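Local coordinates for protein putative alpha-L-fucosidase (Bacteroides thetaiotaomicron VPI-5482, PDB 3GZA) that probably hydrolyses alpha-L-fucosidic bonds as a member of glycoside hydrolase family 29, with a TIM-barrel domain joined to a C-terminal beta-sandwich domain, at residues A[42-47]-A[81-86]; A[91-96]-A[159-164]; A[131-134]-A[140-143]; A[186-189]-A[193-196]. One frame throughout, in Å; residues are numbered along the deposited sequence.

How the contacts relate
All four contacts lie in loops and two helices around the parallel strands of the TIM-barrel domain. Contacts 1 and 3, their centres 9 Å apart, are joined by Arg-44, whose guanidinium makes a cation-pi contact with Trp-133; a bound HEPES buffer molecule lies about 6 Å from the side chains of both Arg-44 and Arg-132. Contact 1 meets contact 2, centres 16 Å apart, where Asn-94 ND2 probably bonds to Gly-85 O at 3.0 Å. Contact 4 is farther from the buffer, about 14 Å from the side chain of Pro-193; it leans on helix 148-171 of contact 2, and its Asp-186 packs on Phe-142 of contact 3. Contacts 1 and 2 also touch the second subunit.

Contact 1 of 4, residues A[42-47]-A[81-86]; sequences NNRINP and THETGF
Asn-43 and Arg-44, neighbours on helix 40-45, hold the two oxygens of the Glu-83 carboxylate, one each. The amide of Asn-43 is turned 43° from the carboxylate plane, yet the oxygen it meets lies in the amide's own plane: ND2 gives a nearly straight bond of 2.9 Å to Glu-83 OE1, on the lone pair away from the other oxygen. Arg-44 comes from another direction. Its chain runs extended from CG to NE, passing CG 3.5 Å from Glu-83 CD, and NE, its guanidinium turned 76° from the carboxylate, meets Glu-83 OE2 from above the carboxylate plane in a 2.9 Å salt bridge. A water joins Arg-44 NH2 to the same OE2. Glutamate suits this buried place because its two acceptors can take so many donors: Tyr-38 also bonds OE1 and Gln-40 also bonds OE2. Beside it, the methyl CG2 of Thr-84 lies 3.7 Å from Asn-43 OD1, while its OG1 bonds Asp-29 and accepts from Phe-86 N in an ST turn. The arrangement ties a short helix to the loop that follows strand 75-79, one of the strand-to-helix loops of a TIM barrel, where active sites of this fold lie.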
loop_
_atom_site.group_PDB
_atom_site.type_symbol
_atom_site.label_atom_id
_atom_site.label_comp_id
_atom_site.label_asym_id
_atom_site.label_seq_id
_atom_site.Cartn_x
_atom_site.Cartn_y
_atom_site.Cartn_z
ATOM N N ASN A 42 19.162 -0.303 -6.239
ATOM C CA ASN A 42 18.591 -1.233 -5.267
ATOM C C ASN A 42 17.289 -0.702 -4.699
ATOM O O ASN A 42 16.289 -1.419 -4.598
ATOM C CB ASN A 42 19.623 -1.480 -4.180
ATOM C CG ASN A 42 19.160 -2.472 -3.119
ATOM O OD1 ASN A 42 18.304 -2.181 -2.265
ATOM N ND2 ASN A 42 19.776 -3.644 -3.144
ATOM N N ASN A 43 17.292 0.554 -4.301
ATOM C CA ASN A 43 16.101 1.146 -3.686
ATOM C C ASN A 43 14.888 1.104 -4.588
ATOM O O ASN A 43 13.754 0.950 -4.094
ATOM C CB ASN A 43 16.357 2.607 -3.298
ATOM C CG ASN A 43 15.240 3.207 -2.512
ATOM O OD1 ASN A 43 14.865 2.704 -1.419
ATOM N ND2 ASN A 43 14.699 4.304 -3.006
ATOM N N ARG A 44 15.070 1.327 -5.891
ATOM C CA ARG A 44 13.934 1.368 -6.824
ATOM C C ARG A 44 13.265 0.009 -6.955
ATOM O O ARG A 44 12.083 -0.037 -7.270
ATOM C CB ARG A 44 14.410 1.835 -8.203
ATOM C CG ARG A 44 14.795 3.295 -8.275
ATOM C CD ARG A 44 15.578 3.606 -9.569
ATOM N NE ARG A 44 15.745 5.027 -9.731
ATOM C CZ ARG A 44 16.330 5.575 -10.805
ATOM N NH1 ARG A 44 16.863 4.812 -11.706
ATOM N NH2 ARG A 44 16.387 6.888 -10.943
ATOM N N ILE A 45 13.978 -1.077 -6.674
ATOM C CA ILE A 45 13.431 -2.421 -6.949
ATOM C C ILE A 45 13.388 -3.369 -5.748
ATOM O O ILE A 45 13.098 -4.550 -5.903
ATOM C CB ILE A 45 14.076 -3.081 -8.190
ATOM C CG1 ILE A 45 15.534 -3.447 -7.915
ATOM C CG2 ILE A 45 13.929 -2.192 -9.442
ATOM C CD1 ILE A 45 16.115 -4.391 -9.008
ATOM N N ASN A 46 13.587 -2.839 -4.547
ATOM C CA ASN A 46 13.550 -3.624 -3.295
ATOM C C ASN A 46 12.632 -2.894 -2.320
ATOM O O ASN A 46 13.044 -1.926 -1.690
ATOM C CB ASN A 46 14.949 -3.776 -2.707
ATOM C CG ASN A 46 15.786 -4.759 -3.435
ATOM O OD1 ASN A 46 15.792 -5.957 -3.110
ATOM N ND2 ASN A 46 16.590 -4.254 -4.406
ATOM N N PRO A 47 11.356 -3.311 -2.235
ATOM C CA PRO A 47 10.466 -2.616 -1.346
ATOM C C PRO A 47 11.032 -2.584 0.102
ATOM O O PRO A 47 11.735 -3.501 0.548
ATOM C CB PRO A 47 9.175 -3.448 -1.423
ATOM C CG PRO A 47 9.243 -4.146 -2.715
ATOM C CD PRO A 47 10.705 -4.446 -2.914
ATOM N N THR A 81 6.712 12.161 -2.503
ATOM C CA THR A 81 7.100 10.759 -2.785
ATOM C C THR A 81 8.403 10.811 -3.601
ATOM O O THR A 81 8.788 11.872 -4.139
ATOM C CB THR A 81 6.144 9.959 -3.643
ATOM O OG1 THR A 81 6.037 10.569 -4.966
ATOM C CG2 THR A 81 4.742 9.859 -2.992
ATOM N N HIS A 82 9.075 9.662 -3.676
ATOM C CA HIS A 82 10.304 9.545 -4.406
ATOM C C HIS A 82 10.298 8.200 -5.118
ATOM O O HIS A 82 9.679 8.093 -6.179
ATOM C CB HIS A 82 11.532 9.883 -3.558
ATOM C CG HIS A 82 12.788 9.945 -4.344
ATOM N ND1 HIS A 82 13.695 8.925 -4.352
ATOM C CD2 HIS A 82 13.276 10.895 -5.177
ATOM C CE1 HIS A 82 14.703 9.235 -5.149
ATOM N NE2 HIS A 82 14.464 10.425 -5.689
ATOM N N GLU A 83 10.957 7.163 -4.574
ATOM C CA GLU A 83 11.036 5.870 -5.208
ATOM C C GLU A 83 10.408 4.718 -4.442
ATOM O O GLU A 83 10.072 3.720 -5.046
ATOM C CB GLU A 83 12.506 5.494 -5.446
ATOM C CG GLU A 83 13.220 6.381 -6.490
ATOM C CD GLU A 83 14.735 6.275 -6.431
ATOM O OE1 GLU A 83 15.294 5.820 -5.390
ATOM O OE2 GLU A 83 15.374 6.730 -7.384
ATOM N N THR A 84 10.228 4.828 -3.131
ATOM C CA THR A 84 9.708 3.677 -2.370
ATOM C C THR A 84 8.209 3.518 -2.534
ATOM O O THR A 84 7.672 2.461 -2.257
ATOM C CB THR A 84 9.999 3.766 -0.871
ATOM O OG1 THR A 84 9.214 4.820 -0.281
ATOM C CG2 THR A 84 11.516 3.956 -0.584
ATOM N N GLY A 85 7.567 4.603 -2.940
ATOM C CA GLY A 85 6.135 4.716 -2.987
ATOM C C GLY A 85 5.542 5.371 -1.759
ATOM O O GLY A 85 4.346 5.660 -1.799
ATOM N N PHE A 86 6.321 5.591 -0.689
ATOM C CA PHE A 86 5.809 6.123 0.544
ATOM C C PHE A 86 5.548 7.585 0.387
ATOM O O PHE A 86 6.387 8.301 -0.153
ATOM C CB PHE A 86 6.850 5.960 1.613
ATOM C CG PHE A 86 6.341 6.259 3.007
ATOM C CD1 PHE A 86 5.473 5.388 3.633
ATOM C CD2 PHE A 86 6.759 7.384 3.666
ATOM C CE1 PHE A 86 5.029 5.596 4.904
ATOM C CE2 PHE A 86 6.301 7.624 4.950
ATOM C CZ PHE A 86 5.431 6.734 5.566
HETATM O O HOH W 1 13.486 7.016 -2.379
HETATM O O HOH W 2 14.767 8.722 -9.108
#

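Contact 2 of 4, residues A[91-96]-A[159-164]; sequences SDVNPY and KRLCEK. With EDO (1,2-ethanediol), chain K.
Ser-91 OG is gripped by three groups and so sets up the meeting of Val-93 with Leu-161 and Lys-164: it accepts from the backbone N of Val-93 at 3.1 Å and, almost straight at 3.0 Å, from that of Asn-94, an ST turn and ST motif together, and Glu-168 of the facing helix bonds it too. Serine's short side chain keeps this oxygen close to the main chain. Val-93 is the residue the loop pushes at the helix. Both its methyls, CG1 and CG2, reach Lys-164 CB at 3.9 Å, and the two side chains run at a slant to each other; a beta-branched residue fits because it offers two methyls to one stretch of lysine methylenes. Leu-161 comes in beside it, where CG lies opposite the backbone N (chi1 173°) and CD1 is carried up to the loop backbone, 3.2 Å from Val-93 O and 4.1 Å from Val-93 CB.

This is a loop of the TIM-barrel domain, between strand 75-79 and helix 110-121, packed on the long helix 148-171. Lys-164 NZ, at the end of a fully extended chain, donates a 2.9 Å hydrogen bond to O1 of a 1,2-ethanediol, most likely a cryoprotectant or crystallisation additive. The diol rests against the helix, its C1 3.6 Å from Arg-160 CB, and it is also bonded by Glu-49 of the second subunit, which forms a salt bridge with Arg-160 as well. In the loop, Asn-94 OD1 makes an Asx turn with Tyr-96 N, which stands above the amide's carbonyl plane.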
loop_
_atom_site.group_PDB
_atom_site.type_symbol
_atom_site.label_atom_id
_atom_site.label_comp_id
_atom_site.label_asym_id
_atom_site.label_seq_id
_atom_site.Cartn_x
_atom_site.Cartn_y
_atom_site.Cartn_z
ATOM N N SER A 91 -2.639 11.015 3.016
ATOM C CA SER A 91 -3.332 10.749 1.754
ATOM C C SER A 91 -4.509 9.812 1.973
ATOM O O SER A 91 -4.478 8.979 2.873
ATOM C CB SER A 91 -2.397 10.038 0.758
ATOM O OG SER A 91 -3.031 9.795 -0.488
ATOM N N ASP A 92 -5.554 10.032 1.184
ATOM C CA ASP A 92 -6.735 9.163 1.172
ATOM C C ASP A 92 -6.767 8.216 -0.034
ATOM O O ASP A 92 -7.776 7.536 -0.272
ATOM C CB ASP A 92 -7.965 10.038 1.180
ATOM C CG ASP A 92 -7.983 10.965 2.380
ATOM O OD1 ASP A 92 -7.837 10.447 3.517
ATOM O OD2 ASP A 92 -8.182 12.201 2.197
ATOM N N VAL A 93 -5.672 8.207 -0.790
ATOM C CA VAL A 93 -5.569 7.382 -1.983
ATOM C C VAL A 93 -4.343 6.522 -2.020
ATOM O O VAL A 93 -4.411 5.403 -2.570
ATOM C CB VAL A 93 -5.728 8.222 -3.309
ATOM C CG1 VAL A 93 -7.069 8.971 -3.295
ATOM C CG2 VAL A 93 -4.571 9.220 -3.476
ATOM N N ASN A 94 -3.236 7.015 -1.474
ATOM C CA ASN A 94 -2.027 6.198 -1.324
ATOM C C ASN A 94 -1.966 5.765 0.138
ATOM O O ASN A 94 -1.676 6.598 0.979
ATOM C CB ASN A 94 -0.802 7.048 -1.606
ATOM C CG ASN A 94 0.501 6.268 -1.429
ATOM O OD1 ASN A 94 0.489 5.082 -1.171
ATOM N ND2 ASN A 94 1.627 6.975 -1.479
ATOM N N PRO A 95 -2.296 4.509 0.457
ATOM C CA PRO A 95 -2.324 4.070 1.870
ATOM C C PRO A 95 -0.917 3.961 2.465
ATOM O O PRO A 95 -0.751 3.912 3.697
ATOM C CB PRO A 95 -2.955 2.672 1.801
ATOM C CG PRO A 95 -2.611 2.192 0.374
ATOM C CD PRO A 95 -2.605 3.430 -0.482
ATOM N N TYR A 96 0.091 3.924 1.588
ATOM C CA TYR A 96 1.491 3.847 1.997
ATOM C C TYR A 96 2.011 5.244 2.236
ATOM O O TYR A 96 2.697 5.853 1.406
ATOM C CB TYR A 96 2.299 3.205 0.879
ATOM C CG TYR A 96 3.648 2.658 1.230
ATOM C CD1 TYR A 96 3.856 1.898 2.376
ATOM C CD2 TYR A 96 4.725 2.806 0.367
ATOM C CE1 TYR A 96 5.088 1.299 2.646
ATOM C CE2 TYR A 96 5.955 2.224 0.665
ATOM C CZ TYR A 96 6.122 1.479 1.787
ATOM O OH TYR A 96 7.318 0.810 2.013
ATOM N N LYS A 159 -2.161 5.251 -13.268
ATOM C CA LYS A 159 -2.305 6.610 -13.751
ATOM C C LYS A 159 -3.356 7.391 -12.918
ATOM O O LYS A 159 -3.130 8.543 -12.562
ATOM C CB LYS A 159 -2.678 6.602 -15.237
ATOM C CG LYS A 159 -1.473 6.224 -16.134
ATOM C CD LYS A 159 -1.776 5.746 -17.541
ATOM C CE LYS A 159 -2.508 6.723 -18.364
ATOM N NZ LYS A 159 -2.650 6.132 -19.759
ATOM N N ARG A 160 -4.487 6.764 -12.652
ATOM C CA ARG A 160 -5.513 7.423 -11.832
ATOM C C ARG A 160 -5.017 7.650 -10.439
ATOM O O ARG A 160 -5.335 8.666 -9.836
ATOM C CB ARG A 160 -6.831 6.626 -11.823
ATOM C CG ARG A 160 -7.616 6.706 -13.152
ATOM C CD ARG A 160 -8.952 6.027 -13.025
ATOM N NE ARG A 160 -8.868 4.594 -12.870
ATOM C CZ ARG A 160 -8.802 3.728 -13.889
ATOM N NH1 ARG A 160 -8.809 4.120 -15.168
ATOM N NH2 ARG A 160 -8.697 2.462 -13.630
ATOM N N LEU A 161 -4.271 6.698 -9.878
ATOM C CA LEU A 161 -3.754 6.857 -8.508
ATOM C C LEU A 161 -2.875 8.101 -8.469
ATOM O O LEU A 161 -2.961 8.948 -7.554
ATOM C CB LEU A 161 -2.940 5.636 -8.101
ATOM C CG LEU A 161 -2.204 5.770 -6.759
ATOM C CD1 LEU A 161 -3.144 5.881 -5.514
ATOM C CD2 LEU A 161 -1.175 4.647 -6.560
ATOM N N CYS A 162 -2.013 8.222 -9.478
ATOM C CA CYS A 162 -1.104 9.368 -9.541
ATOM C C CYS A 162 -1.857 10.664 -9.710
ATOM O O CYS A 162 -1.551 11.680 -9.049
ATOM C CB CYS A 162 -0.114 9.189 -10.675
ATOM S SG CYS A 162 1.067 7.833 -10.343
ATOM N N GLU A 163 -2.853 10.664 -10.578
ATOM C CA GLU A 163 -3.746 11.830 -10.774
ATOM C C GLU A 163 -4.379 12.222 -9.424
ATOM O O GLU A 163 -4.438 13.416 -9.069
ATOM C CB GLU A 163 -4.815 11.538 -11.820
ATOM C CG GLU A 163 -4.220 11.418 -13.231
ATOM C CD GLU A 163 -5.083 10.731 -14.236
ATOM O OE1 GLU A 163 -6.239 10.401 -13.919
ATOM O OE2 GLU A 163 -4.592 10.488 -15.360
ATOM N N LYS A 164 -4.847 11.220 -8.689
ATOM C CA LYS A 164 -5.460 11.510 -7.385
ATOM C C LYS A 164 -4.465 12.053 -6.357
ATOM O O LYS A 164 -4.813 12.971 -5.610
ATOM C CB LYS A 164 -6.199 10.297 -6.852
ATOM C CG LYS A 164 -7.491 10.001 -7.604
ATOM C CD LYS A 164 -8.123 8.752 -7.060
ATOM C CE LYS A 164 -9.466 8.427 -7.669
ATOM N NZ LYS A 164 -9.952 7.127 -7.035
HETATM C C1 EDO K . -6.997 4.889 -8.655
HETATM O O1 EDO K . -8.362 5.459 -8.755
HETATM C C2 EDO K . -6.649 5.055 -7.145
HETATM O O2 EDO K . -7.099 3.982 -6.368
#

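Contact 3 of 4, residues A[131-134]-A[140-143]; sequences IRWN and HNFK
Arg-132 grips Asn-141 side-on, its NE and NH2 both bonding the single oxygen OD1, at 2.9 Å and 3.0 Å. That oxygen lies in the guanidinium plane, whereas the amide is turned 56° from it and both nitrogens arrive from the same face of its carbonyl. The backbone adds a straight bond of 2.8 Å from Phe-142 N to Arg-132 O, in the carbonyl plane and on a lone pair. Because CG of Arg-132 stands opposite its backbone N (chi1 -177°) and the chain then runs straight to NE, its methylenes pass over the Phe-142 ring: CG sits above the centre, 3.7 Å from the centroid, in a CH-pi contact. Arginine suits the place by joining an apolar stem to a polar head. Trp-133 lies over one face of the Arg-132 guanidinium, CZ2 3.5 Å above its plane. Farther along, the indole points the edge of its six-membered ring into the face of His-140, a T-shaped pair with planes at 74° and centroids 4.8 Å apart. Residues 140-143 form a type I' turn between the short strands 139-140 and 143-144, in which Asn-141 takes a positive phi that asparagine tolerates well, and this hairpin folds back on the loop leaving barrel strand 124-129, with Gln-155 of helix 148-171 bonding Phe-142 O.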
loop_
_atom_site.group_PDB
_atom_site.type_symbol
_atom_site.label_atom_id
_atom_site.label_comp_id
_atom_site.label_asym_id
_atom_site.label_seq_id
_atom_site.Cartn_x
_atom_site.Cartn_y
_atom_site.Cartn_z
ATOM N N ILE A 131 6.676 9.600 -9.453
ATOM C CA ILE A 131 5.735 8.609 -9.992
ATOM C C ILE A 131 6.411 7.614 -10.940
ATOM O O ILE A 131 5.795 6.657 -11.394
ATOM C CB ILE A 131 4.553 9.282 -10.769
ATOM C CG1 ILE A 131 5.001 10.001 -12.046
ATOM C CG2 ILE A 131 3.810 10.249 -9.878
ATOM C CD1 ILE A 131 3.845 10.437 -12.848
ATOM N N ARG A 132 7.701 7.835 -11.239
ATOM C CA ARG A 132 8.419 7.021 -12.197
ATOM C C ARG A 132 8.843 5.658 -11.641
ATOM O O ARG A 132 8.880 4.660 -12.387
ATOM C CB ARG A 132 9.658 7.820 -12.655
ATOM C CG ARG A 132 10.480 7.155 -13.708
ATOM C CD ARG A 132 11.548 8.067 -14.283
ATOM N NE ARG A 132 12.181 7.438 -15.452
ATOM C CZ ARG A 132 13.409 7.726 -15.894
ATOM N NH1 ARG A 132 14.140 8.647 -15.295
ATOM N NH2 ARG A 132 13.908 7.124 -16.955
ATOM N N TRP A 133 9.200 5.649 -10.375
ATOM C CA TRP A 133 9.610 4.445 -9.664
ATOM C C TRP A 133 8.747 4.310 -8.406
ATOM O O TRP A 133 8.546 5.267 -7.650
ATOM C CB TRP A 133 11.086 4.533 -9.231
ATOM C CG TRP A 133 11.971 5.165 -10.252
ATOM C CD1 TRP A 133 12.342 6.479 -10.288
ATOM C CD2 TRP A 133 12.552 4.544 -11.416
ATOM N NE1 TRP A 133 13.101 6.718 -11.415
ATOM C CE2 TRP A 133 13.258 5.551 -12.114
ATOM C CE3 TRP A 133 12.581 3.241 -11.919
ATOM C CZ2 TRP A 133 13.961 5.283 -13.281
ATOM C CZ3 TRP A 133 13.276 2.975 -13.089
ATOM C CH2 TRP A 133 13.945 4.020 -13.772
ATOM N N ASN A 134 8.194 3.115 -8.176
ATOM C CA ASN A 134 7.449 2.823 -6.950
ATOM C C ASN A 134 7.720 1.379 -6.634
ATOM O O ASN A 134 7.216 0.464 -7.309
ATOM C CB ASN A 134 5.966 3.092 -7.158
ATOM C CG ASN A 134 5.160 2.892 -5.903
ATOM O OD1 ASN A 134 5.453 1.963 -5.092
ATOM N ND2 ASN A 134 4.133 3.781 -5.690
ATOM N N HIS A 140 8.187 0.627 -12.663
ATOM C CA HIS A 140 9.582 0.818 -13.051
ATOM C C HIS A 140 9.560 1.650 -14.321
ATOM O O HIS A 140 8.977 1.235 -15.313
ATOM C CB HIS A 140 10.230 -0.536 -13.318
ATOM C CG HIS A 140 11.746 -0.521 -13.332
ATOM N ND1 HIS A 140 12.488 -0.324 -12.184
ATOM C CD2 HIS A 140 12.637 -0.724 -14.325
ATOM C CE1 HIS A 140 13.780 -0.408 -12.479
ATOM N NE2 HIS A 140 13.901 -0.644 -13.773
ATOM N N ASN A 141 10.235 2.787 -14.287
ATOM C CA ASN A 141 10.303 3.676 -15.446
ATOM C C ASN A 141 8.922 3.971 -16.003
ATOM O O ASN A 141 8.669 3.815 -17.200
ATOM C CB ASN A 141 11.217 3.101 -16.485
ATOM C CG ASN A 141 11.571 4.114 -17.586
ATOM O OD1 ASN A 141 11.546 5.340 -17.379
ATOM N ND2 ASN A 141 11.869 3.579 -18.788
ATOM N N PHE A 142 8.033 4.350 -15.063
ATOM C CA PHE A 142 6.635 4.710 -15.299
ATOM C C PHE A 142 5.697 3.551 -15.551
ATOM O O PHE A 142 4.494 3.773 -15.575
ATOM C CB PHE A 142 6.455 5.689 -16.473
ATOM C CG PHE A 142 7.222 6.985 -16.333
ATOM C CD1 PHE A 142 6.826 7.938 -15.429
ATOM C CD2 PHE A 142 8.371 7.221 -17.056
ATOM C CE1 PHE A 142 7.532 9.147 -15.307
ATOM C CE2 PHE A 142 9.086 8.427 -16.932
ATOM C CZ PHE A 142 8.661 9.371 -16.029
ATOM N N LYS A 143 6.228 2.346 -15.757
ATOM C CA LYS A 143 5.417 1.204 -16.184
ATOM C C LYS A 143 5.125 0.200 -15.091
ATOM O O LYS A 143 6.023 -0.209 -14.402
ATOM C CB LYS A 143 6.179 0.444 -17.271
ATOM C CG LYS A 143 6.290 1.109 -18.616
ATOM C CD LYS A 143 6.959 0.168 -19.702
#

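Contact 4 of 4, residues A[186-189]-A[193-196]; sequences DDPR and PDVE. With EDO (1,2-ethanediol), chain E.
The chain turns back on itself so that Pro-188 and Asp-194 come to 4.8 Å between their CA atoms, with no hydrogen bond between the two segments and Asp-194 at the centre of an inverse gamma turn. Pro-188 points its CB at the partner segment, 3.8 Å from Asp-194 OD1 and 4.0 Å from Pro-193 O; the contact is made by a proline ring carbon lying against two oxygens and the CA of Asp-194. With CG opposite the backbone N (chi1 -163°), the aspartate brings its carboxylate alongside this ring, while OD2 turns to a 1,2-ethanediol, 3.5 Å from its C1. Proline suits such a bend, since its ring already restricts the backbone.

Both segments belong to the loop between strand 178-181 and helix 196-202, a beta-to-alpha connection of the TIM barrel. Pro-193 directs its CB away from the other segment and packs on Cys-162 and Glu-163 of helix 148-171, and Glu-163 also takes the backbone N-H of Asp-194. Within the first segment, Asp-187 OD1 accepts from Arg-189 N at 2.9 Å, an Asx turn in which the donor sits above the carboxylate plane. A short acidic side chain fits here, as it can reach the backbone two residues on. In one of two conformers of Arg-189 the guanidinium lies near the carboxylates of Asp-187 and Asp-213, so these charge contacts are tentative.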
loop_
_atom_site.group_PDB
_atom_site.type_symbol
_atom_site.label_atom_id
_atom_site.label_comp_id
_atom_site.label_asym_id
_atom_site.label_seq_id
_atom_site.Cartn_x
_atom_site.Cartn_y
_atom_site.Cartn_z
ATOM N N ASP A 186 6.155 11.784 -17.936
ATOM C CA ASP A 186 6.049 11.021 -19.175
ATOM C C ASP A 186 4.933 11.545 -20.117
ATOM O O ASP A 186 4.805 12.761 -20.325
ATOM C CB ASP A 186 5.944 9.528 -18.796
ATOM C CG ASP A 186 6.184 8.593 -19.955
ATOM O OD1 ASP A 186 7.293 8.542 -20.526
ATOM O OD2 ASP A 186 5.221 7.874 -20.351
ATOM N N ASP A 187 4.140 10.633 -20.677
ATOM C CA ASP A 187 3.236 10.944 -21.765
ATOM C C ASP A 187 1.812 10.556 -21.378
ATOM O O ASP A 187 1.534 9.384 -21.209
ATOM C CB ASP A 187 3.709 10.152 -23.010
ATOM C CG ASP A 187 2.879 10.378 -24.226
ATOM O OD1 ASP A 187 1.791 11.022 -24.169
ATOM O OD2 ASP A 187 3.314 9.901 -25.330
ATOM N N PRO A 188 0.900 11.539 -21.278
ATOM C CA PRO A 188 -0.444 11.233 -20.833
ATOM C C PRO A 188 -1.251 10.400 -21.791
ATOM O O PRO A 188 -2.322 9.934 -21.402
ATOM C CB PRO A 188 -1.051 12.627 -20.611
ATOM C CG PRO A 188 -0.292 13.515 -21.457
ATOM C CD PRO A 188 1.083 12.984 -21.525
ATOM N N ARG A 189 -0.790 10.240 -23.026
ATOM C CA ARG A 189 -1.467 9.426 -24.032
ATOM C C ARG A 189 -0.981 7.983 -23.936
ATOM O O ARG A 189 -1.479 7.109 -24.637
ATOM C CB ARG A 189 -1.269 9.993 -25.473
ATOM C CG ARG A 189 -2.167 11.250 -25.743
ATOM C CD ARG A 189 -1.752 12.170 -26.905
ATOM N NE ARG A 189 -0.402 12.644 -26.653
ATOM C CZ ARG A 189 -0.058 13.554 -25.696
ATOM N NH1 ARG A 189 -0.915 14.239 -24.952
ATOM N NH2 ARG A 189 1.188 13.812 -25.510
ATOM N N PRO A 193 0.506 9.804 -16.275
ATOM C CA PRO A 193 -0.772 10.276 -15.760
ATOM C C PRO A 193 -1.130 11.589 -16.380
ATOM O O PRO A 193 -0.219 12.359 -16.745
ATOM C CB PRO A 193 -0.493 10.423 -14.268
ATOM C CG PRO A 193 0.891 10.761 -14.181
ATOM C CD PRO A 193 1.557 9.941 -15.268
ATOM N N ASP A 194 -2.426 11.894 -16.468
ATOM C CA ASP A 194 -2.864 13.094 -17.133
ATOM C C ASP A 194 -2.950 14.208 -16.078
ATOM O O ASP A 194 -4.029 14.602 -15.604
ATOM C CB ASP A 194 -4.180 12.858 -17.821
ATOM C CG ASP A 194 -4.509 13.930 -18.866
ATOM O OD1 ASP A 194 -3.681 14.870 -19.076
ATOM O OD2 ASP A 194 -5.613 13.861 -19.435
ATOM N N VAL A 195 -1.761 14.736 -15.762
ATOM C CA VAL A 195 -1.595 15.680 -14.660
ATOM C C VAL A 195 -1.608 17.163 -15.008
ATOM O O VAL A 195 -1.892 17.994 -14.148
ATOM C CB VAL A 195 -0.316 15.352 -13.823
ATOM C CG1 VAL A 195 -0.528 14.020 -13.039
ATOM C CG2 VAL A 195 0.954 15.258 -14.713
ATOM N N GLU A 196 -1.317 17.518 -16.250
ATOM C CA GLU A 196 -1.237 18.921 -16.591
ATOM C C GLU A 196 -2.595 19.596 -16.378
ATOM O O GLU A 196 -2.637 20.704 -15.825
ATOM C CB GLU A 196 -0.699 19.154 -18.019
ATOM C CG GLU A 196 -0.422 20.603 -18.242
ATOM C CD GLU A 196 -0.323 21.004 -19.698
ATOM O OE1 GLU A 196 -0.215 20.128 -20.608
ATOM O OE2 GLU A 196 -0.360 22.242 -19.939
HETATM C C1 EDO E . -4.735 13.437 -22.795
HETATM O O1 EDO E . -3.580 13.796 -23.577
HETATM C C2 EDO E . -4.782 11.949 -22.509
HETATM O O2 EDO E . -5.686 11.289 -23.431
#